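Local coordinates for putative protein (PDB 2O3G), which forms the CorC_HlyC-type transporter-associated domain of a larger membrane protein of uncertain role, whose family is tentatively assigned flavin adenine dinucleotide binding, at residues G23-Y27 with V28-P32; G50-M53 with E54-T58. One frame throughout, in Å; residues are numbered along the deposited sequence.

Interaction 1 of 2, residues G23-Y27 with V28-P32; sequences GALEY and VELAP
L25 and L30 meet with L25 CD1 3.6 Å from L30 CB, their side chains crossing at about a right angle. The other branch of L25 serves a second neighbour, CD2 lying 3.9 Å from E29 CB, so its two methyls divide between L30 and E29. On another side of that turn the methyl of A31 sits over one face of the Y27 ring, with A31 CB 3.4 Å from Y27 CE2. The ring reaches this place because its CG is anti to the backbone N of Y27 (chi1 -168°). Backbone bonds of the first turn lie behind these contacts. L30 N donates a hydrogen bond to E26 O at 3.0 Å and 157°, in the carbonyl plane, and A31 N donates to Y27 O at 2.9 Å. E26 occupies the N-cap position, which makes the L25-L30 pair, five residues apart across the cap, a hydrophobic staple. A capping box is not formed: the E26 carboxylate stands off at the end of an extended chain, E26 OE1 being 5.5 Å from E29 N. The same oxygen is 5.2 Å from E29 OE2, close enough for a mild mutual repulsion if both acids are ionised. Farther out, Y27 OH is hydrogen-bonded to P37 O, while Y27, L30 and A31 all touch L36 in the following loop. L25 and L30 both rest on V48 of helix 48-56, and G23 has backbone bonds to A49 of that helix and to E84 of strand 82-90.

Interaction 2 of 2, residues G50-M53 with E54-T58; sequences GLIM and EELQT. With EDO (1,2-ethanediol), chain C.
Q57 is held to the preceding turn through both its backbone and its side chain, just where the helix stops. Its backbone N donates to M53 O at 2.7 Å, a bond that stands tilted from the carbonyl plane, yet the residue itself has left helical geometry for a positive phi of 67°. From there the side chain doubles back along the helix end, and Q57 NE2 donates to E54 O, in that carbonyl's plane and with the oxygen only 12° out of the plane of the amide. The modelled NE2 to O separation, 2.5 Å, is too short to be taken literally at this resolution. A weak second bond runs from Q57 NE2 to E54 OE1 at 3.3 Å. Upstream the turns are regular alpha helix: E54 N to G50 O measures 2.8 Å with an N-H...O angle of 169°, E55 N to L51 O 3.0 Å and L56 N to I52 O 2.9 Å. Helix 48-56 packs against the antiparallel sheet of this transporter-associated domain, L51 touching F68 and F73 on two of its strands and I52 also touching F73. The I52 and L56 side chains lie side by side and point the same way; their modelled separation is doubtful. E54 OE2 lies close to D44 OD2, a proximity of like charges that might raise the proton affinity of either acid. E55 accepts a hydrogen bond at OE2 from O2 of an ethanediol molecule, 2.8 Å away. The ethanediol, probably from the crystallisation liquor, is also hydrogen-bonded to H69 N.

Overall arrangement
From the N terminus, strand 20-22 leads into interaction 1, whose contacts close the single turn of helix 27-30 after the loop 23-26. After a further loop the chain enters helix 48-56, and interaction 2 closes its last turns in residues 50-58 before strands 65-68, 71-79 and 82-90 follow. The two are in series: neither encloses nor crosses the other, and each is a local contact between residues three to five apart. Their centres lie 15 Å apart, but they meet where Y27 CE1 comes to 4.3 Å from L51 CD2. There short helix 27-30 touches helix 48-56, which in turn packs on strands 65-68 and 71-79 of the four-stranded antiparallel sheet.

Interaction 1 of 2, residues G23-Y27 with V28-P32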
loop_
_atom_site.group_PDB
_atom_site.type_symbol
_atom_site.label_atom_id
_atom_site.label_comp_id
_atom_site.label_asym_id
_atom_site.label_seq_id
_atom_site.Cartn_x
_atom_site.Cartn_y
_atom_site.Cartn_z
ATOM N N GLY A 23 -5.647 -3.027 2.991
ATOM C CA GLY A 23 -4.361 -3.110 3.663
ATOM C C GLY A 23 -3.606 -4.432 3.608
ATOM O O GLY A 23 -2.383 -4.440 3.659
ATOM N N ALA A 24 -4.314 -5.523 3.491
ATOM C CA ALA A 24 -3.730 -6.784 3.705
ATOM C C ALA A 24 -3.790 -7.471 2.416
ATOM O O ALA A 24 -3.679 -8.675 2.352
ATOM C CB ALA A 24 -4.589 -7.579 4.707
ATOM N N LEU A 25 -4.041 -6.763 1.338
ATOM C CA LEU A 25 -3.819 -7.416 0.026
ATOM C C LEU A 25 -2.302 -7.690 -0.039
ATOM O O LEU A 25 -1.437 -6.880 0.448
ATOM C CB LEU A 25 -4.179 -6.450 -1.087
ATOM C CG LEU A 25 -4.893 -7.103 -2.242
ATOM C CD1 LEU A 25 -4.362 -6.404 -3.441
ATOM C CD2 LEU A 25 -4.881 -8.637 -2.408
ATOM N N GLU A 26 -1.999 -8.832 -0.604
ATOM C CA GLU A 26 -0.615 -9.229 -0.822
ATOM C C GLU A 26 -0.059 -8.564 -2.061
ATOM O O GLU A 26 -0.616 -8.694 -3.153
ATOM C CB GLU A 26 -0.546 -10.762 -0.992
ATOM C CG GLU A 26 -0.746 -11.457 0.364
ATOM C CD GLU A 26 -0.700 -12.947 0.344
ATOM O OE1 GLU A 26 -0.851 -13.590 -0.720
ATOM O OE2 GLU A 26 -0.528 -13.519 1.455
ATOM N N TYR A 27 1.046 -7.883 -1.868
ATOM C CA TYR A 27 1.845 -7.384 -2.965
ATOM C C TYR A 27 1.946 -8.326 -4.097
ATOM O O TYR A 27 1.811 -7.944 -5.257
ATOM C CB TYR A 27 3.208 -7.079 -2.535
ATOM C CG TYR A 27 3.965 -6.295 -3.550
ATOM C CD1 TYR A 27 4.047 -4.932 -3.469
ATOM C CD2 TYR A 27 4.621 -6.921 -4.554
ATOM C CE1 TYR A 27 4.741 -4.179 -4.405
ATOM C CE2 TYR A 27 5.356 -6.200 -5.504
ATOM C CZ TYR A 27 5.399 -4.815 -5.408
ATOM O OH TYR A 27 6.136 -4.110 -6.335
ATOM N N VAL A 28 2.035 -9.584 -3.781
ATOM C CA VAL A 28 2.190 -10.550 -4.827
ATOM C C VAL A 28 0.941 -10.653 -5.618
ATOM O O VAL A 28 0.914 -11.174 -6.717
ATOM C CB VAL A 28 2.651 -11.866 -4.160
ATOM C CG1 VAL A 28 2.119 -13.110 -4.843
ATOM C CG2 VAL A 28 4.133 -11.846 -4.203
ATOM N N GLU A 29 -0.148 -10.196 -5.036
ATOM C CA GLU A 29 -1.451 -10.335 -5.701
ATOM C C GLU A 29 -1.843 -9.048 -6.482
ATOM O O GLU A 29 -2.280 -9.148 -7.602
ATOM C CB GLU A 29 -2.517 -10.745 -4.681
ATOM C CG GLU A 29 -2.578 -12.333 -4.369
ATOM C CD GLU A 29 -2.900 -13.274 -5.593
ATOM O OE1 GLU A 29 -3.770 -12.883 -6.443
ATOM O OE2 GLU A 29 -2.282 -14.412 -5.696
ATOM N N LEU A 30 -1.671 -7.878 -5.860
ATOM C CA LEU A 30 -1.829 -6.574 -6.459
ATOM C C LEU A 30 -0.848 -6.351 -7.628
ATOM O O LEU A 30 -1.275 -6.026 -8.737
ATOM C CB LEU A 30 -1.492 -5.531 -5.424
ATOM C CG LEU A 30 -2.242 -4.193 -5.467
ATOM C CD1 LEU A 30 -1.303 -3.100 -5.118
ATOM C CD2 LEU A 30 -2.987 -3.949 -6.820
ATOM N N ALA A 31 0.449 -6.523 -7.377
ATOM C CA ALA A 31 1.515 -6.112 -8.320
ATOM C C ALA A 31 1.387 -6.629 -9.716
ATOM O O ALA A 31 1.408 -5.885 -10.638
ATOM C CB ALA A 31 2.865 -6.425 -7.787
ATOM N N PRO A 32 1.152 -7.888 -9.896
ATOM C CA PRO A 32 1.021 -8.317 -11.267
ATOM C C PRO A 32 -0.133 -7.651 -11.903
ATOM O O PRO A 32 -0.283 -7.633 -13.073
ATOM C CB PRO A 32 0.613 -9.749 -11.145
ATOM C CG PRO A 32 0.863 -10.145 -9.761
ATOM C CD PRO A 32 0.949 -8.961 -8.915
#

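Interaction 2 of 2, residues G50-M53 with E54-T58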
loop_
_atom_site.group_PDB
_atom_site.type_symbol
_atom_site.label_atom_id
_atom_site.label_comp_id
_atom_site.label_asym_id
_atom_site.label_seq_id
_atom_site.Cartn_x
_atom_site.Cartn_y
_atom_site.Cartn_z
ATOM N N GLY A 50 1.617 -3.131 4.381
ATOM C CA GLY A 50 3.032 -3.274 4.740
ATOM C C GLY A 50 3.879 -2.316 3.916
ATOM O O GLY A 50 4.787 -1.633 4.461
ATOM N N LEU A 51 3.569 -2.218 2.609
ATOM C CA LEU A 51 4.238 -1.255 1.739
ATOM C C LEU A 51 4.179 0.083 2.349
ATOM O O LEU A 51 5.208 0.767 2.445
ATOM C CB LEU A 51 3.669 -1.274 0.301
ATOM C CG LEU A 51 3.553 -0.127 -0.704
ATOM C CD1 LEU A 51 4.329 1.112 -0.420
ATOM C CD2 LEU A 51 3.893 -0.694 -2.058
ATOM N N ILE A 52 2.993 0.504 2.763
ATOM C CA ILE A 52 2.906 1.889 3.303
ATOM C C ILE A 52 3.776 2.076 4.513
ATOM O O ILE A 52 4.485 3.064 4.591
ATOM C CB ILE A 52 1.481 2.326 3.697
ATOM C CG1 ILE A 52 0.520 2.118 2.527
ATOM C CG2 ILE A 52 1.516 3.737 4.316
ATOM C CD1 ILE A 52 -0.794 2.808 2.685
HETATM N N MSE A 53 3.706 1.142 5.464
HETATM C CA MSE A 53 4.526 1.229 6.720
HETATM C C MSE A 53 5.992 1.254 6.455
HETATM O O MSE A 53 6.722 2.080 7.041
HETATM C CB MSE A 53 4.292 0.055 7.650
HETATM C CG MSE A 53 3.058 -0.738 7.354
HETATM SE SE MSE A 53 2.499 -1.339 9.099
HETATM C CE MSE A 53 1.381 -2.982 8.814
ATOM N N GLU A 54 6.420 0.335 5.594
ATOM C CA GLU A 54 7.772 0.364 5.059
ATOM C C GLU A 54 8.213 1.741 4.566
ATOM O O GLU A 54 9.140 2.269 5.128
ATOM C CB GLU A 54 7.939 -0.682 3.969
ATOM C CG GLU A 54 9.176 -0.502 3.114
ATOM C CD GLU A 54 10.417 -0.961 3.839
ATOM O OE1 GLU A 54 10.522 -0.738 5.065
ATOM O OE2 GLU A 54 11.295 -1.563 3.187
ATOM N N GLU A 55 7.577 2.344 3.542
ATOM C CA GLU A 55 8.039 3.667 3.100
ATOM C C GLU A 55 7.940 4.691 4.244
ATOM O O GLU A 55 8.926 5.281 4.603
ATOM C CB GLU A 55 7.403 4.125 1.776
ATOM C CG GLU A 55 8.265 3.866 0.440
ATOM C CD GLU A 55 9.224 5.063 -0.015
ATOM O OE1 GLU A 55 9.466 6.033 0.764
ATOM O OE2 GLU A 55 9.762 5.038 -1.178
ATOM N N LEU A 56 6.800 4.860 4.900
ATOM C CA LEU A 56 6.700 5.912 5.909
ATOM C C LEU A 56 7.697 5.742 7.027
ATOM O O LEU A 56 8.268 6.736 7.502
ATOM C CB LEU A 56 5.313 5.944 6.512
ATOM C CG LEU A 56 4.424 6.334 5.367
ATOM C CD1 LEU A 56 3.004 5.925 5.660
ATOM C CD2 LEU A 56 4.663 7.826 5.185
ATOM N N GLN A 57 7.905 4.473 7.417
ATOM C CA GLN A 57 8.655 4.107 8.602
ATOM C C GLN A 57 7.869 4.580 9.797
ATOM O O GLN A 57 8.448 5.006 10.763
ATOM C CB GLN A 57 10.049 4.766 8.634
ATOM C CG GLN A 57 10.983 4.377 7.500
ATOM C CD GLN A 57 11.485 2.952 7.646
ATOM O OE1 GLN A 57 12.247 2.645 8.558
ATOM N NE2 GLN A 57 11.069 2.081 6.748
ATOM N N THR A 58 6.548 4.553 9.753
ATOM C CA THR A 58 5.832 4.888 10.979
ATOM C C THR A 58 4.393 4.407 10.938
ATOM O O THR A 58 4.023 3.847 9.921
ATOM C CB THR A 58 5.922 6.356 11.298
ATOM O OG1 THR A 58 4.904 6.624 12.242
ATOM C CG2 THR A 58 5.715 7.241 10.064
HETATM C C1 EDO C . 10.470 5.080 -5.319
HETATM O O1 EDO C . 9.174 4.836 -5.891
HETATM C C2 EDO C . 10.970 3.726 -4.811
HETATM O O2 EDO C . 10.794 3.748 -3.399
#